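Local coordinates for protein novel antigen receptor (Ginglymostoma cirratum, PDB 4Q97) that forms the first constant domain of the shark heavy-chain antibody IgNAR, an immunoglobulin-fold module that probably links the antigen-binding variable domain to the remaining constant domains, at residues A[44-49]-A[91-96]. Residues are numbered along the deposited sequence; the frame is centred on the assembly and turned at random.
Sequences AVSWQK and SCQVSH
Strands 44-49 and 91-96 pair antiparallel, Trp-47 against Cys-92, in the middle of one sheet of an immunoglobulin C1-set beta sandwich; in the usual nomenclature they are strands C and F. Six backbone hydrogen bonds join them in three reciprocal pairs, Ala-44 with Ser-95, Ser-46 with Gln-93 and Gln-48 with Ser-91. The tightest include Gln-48 N to Ser-91 O, 2.7 Å and nearly straight at 164°. At the non-hydrogen-bonded positions the CA hydrogens lean on the same carbonyls, as with Cys-92 CA and Ser-46 O at 3.3 Å.

The inward face carries Val-45, Trp-47, Cys-92 and Val-94. Cys-92 closes the disulfide to Cys-33 of the opposing sheet, and the indole beside it is the tryptophan characteristic of the immunoglobulin core. Trp-47 leaves the strand on this inward face, and with CG anti to its carbonyl carbon (chi1 -72°) its ring lies with one face against Cys-92 CB, a CH-pi contact 3.9 Å from the centroid of the six-membered ring. The sulfur continues above that face at a distance, SG lying 5.0 Å from the same centroid. Trp-47 NE1 is satisfied by Ser-75 OG across the sandwich, which would help fix the rotation of the indole. Val-45 and Val-94 both touch Ile-35 of strand 28-38.

The other face is more polar and partly exposed. Ser-46 OG lies alongside Gln-93 CB at 3.6 Å, and the bent side chains of Gln-48 and Gln-93 bring OE1 to OE1 at 3.6 Å, two acceptors with no hydrogen bond between them, their amide planes 35° apart. Gln-93 NE2 makes a weak hydrogen bond to Asn-102 OD1 on strand 101-108. At the Gln-48 end, Ser-91 OG sits against Gln-48 CB at 3.3 Å.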
# COMPACT_ATOMS: atom_id res chain seq x y z
N ALA A 44 3.24 6.47 14.87
CA ALA A 44 2.11 5.75 15.45
C ALA A 44 0.95 5.75 14.46
O ALA A 44 0.54 6.81 13.97
CB ALA A 44 1.69 6.37 16.77
N VAL A 45 0.43 4.56 14.16
CA VAL A 45 -0.71 4.40 13.23
C VAL A 45 -1.93 3.88 13.98
O VAL A 45 -1.83 2.95 14.78
CB VAL A 45 -0.40 3.42 12.08
CG1 VAL A 45 -1.46 3.53 10.98
CG2 VAL A 45 0.98 3.66 11.50
N SER A 46 -3.08 4.49 13.70
CA SER A 46 -4.34 4.07 14.31
C SER A 46 -5.52 4.29 13.36
O SER A 46 -5.62 5.33 12.70
CB SER A 46 -4.59 4.79 15.63
OG SER A 46 -4.54 6.19 15.46
N TRP A 47 -6.40 3.30 13.30
CA TRP A 47 -7.56 3.31 12.44
C TRP A 47 -8.82 3.64 13.21
O TRP A 47 -8.95 3.27 14.38
CB TRP A 47 -7.75 1.93 11.81
CG TRP A 47 -6.74 1.59 10.78
CD1 TRP A 47 -5.54 0.97 10.97
CD2 TRP A 47 -6.85 1.83 9.37
NE1 TRP A 47 -4.89 0.81 9.77
CE2 TRP A 47 -5.67 1.33 8.77
CE3 TRP A 47 -7.83 2.41 8.55
CZ2 TRP A 47 -5.44 1.40 7.39
CZ3 TRP A 47 -7.60 2.48 7.18
CH2 TRP A 47 -6.42 1.97 6.61
N GLN A 48 -9.75 4.33 12.54
CA GLN A 48 -11.07 4.60 13.08
C GLN A 48 -12.17 4.29 12.07
O GLN A 48 -11.95 4.35 10.86
CB GLN A 48 -11.21 6.06 13.52
CG GLN A 48 -10.69 6.36 14.91
CD GLN A 48 -9.47 7.26 14.90
OE1 GLN A 48 -9.38 8.19 15.71
NE2 GLN A 48 -8.53 7.00 13.99
N LYS A 49 -13.35 3.95 12.60
CA LYS A 49 -14.57 3.86 11.81
C LYS A 49 -15.63 4.77 12.43
O LYS A 49 -15.90 4.69 13.63
CB LYS A 49 -15.09 2.42 11.77
CG LYS A 49 -16.37 2.24 10.98
CD LYS A 49 -17.07 0.94 11.34
CE LYS A 49 -18.54 1.00 10.96
NZ LYS A 49 -19.34 -0.01 11.70
N SER A 91 -10.99 6.14 8.76
CA SER A 91 -9.85 7.03 8.81
C SER A 91 -8.66 6.31 9.42
O SER A 91 -8.83 5.49 10.33
CB SER A 91 -10.19 8.30 9.62
OG SER A 91 -10.49 7.99 10.97
N CYS A 92 -7.47 6.57 8.88
CA CYS A 92 -6.24 6.24 9.58
C CYS A 92 -5.60 7.55 10.05
O CYS A 92 -5.75 8.60 9.41
CB CYS A 92 -5.26 5.43 8.71
SG CYS A 92 -4.56 6.36 7.33
N GLN A 93 -4.89 7.45 11.16
CA GLN A 93 -4.28 8.60 11.81
C GLN A 93 -2.80 8.28 12.01
O GLN A 93 -2.45 7.21 12.51
CB GLN A 93 -5.00 8.88 13.13
CG GLN A 93 -4.60 10.18 13.81
CD GLN A 93 -5.79 10.99 14.31
OE1 GLN A 93 -6.85 10.45 14.62
NE2 GLN A 93 -5.62 12.31 14.38
N VAL A 94 -1.95 9.21 11.58
CA VAL A 94 -0.50 9.02 11.64
C VAL A 94 0.19 10.06 12.53
O VAL A 94 0.04 11.27 12.33
CB VAL A 94 0.15 9.04 10.24
CG1 VAL A 94 1.61 8.61 10.33
CG2 VAL A 94 -0.62 8.13 9.28
N SER A 95 0.95 9.57 13.51
CA SER A 95 1.66 10.42 14.45
C SER A 95 3.16 10.34 14.26
O SER A 95 3.72 9.25 14.14
CB SER A 95 1.31 10.07 15.90
OG SER A 95 0.73 11.17 16.56
N HIS A 96 3.80 11.50 14.26
CA HIS A 96 5.24 11.61 14.08
C HIS A 96 5.76 12.65 15.07
O HIS A 96 5.71 13.85 14.82
CB HIS A 96 5.56 12.00 12.63
CG HIS A 96 7.00 11.85 12.26
ND1 HIS A 96 7.68 10.65 12.37
CD2 HIS A 96 7.89 12.74 11.77
CE1 HIS A 96 8.92 10.82 11.96
NE2 HIS A 96 9.08 12.07 11.59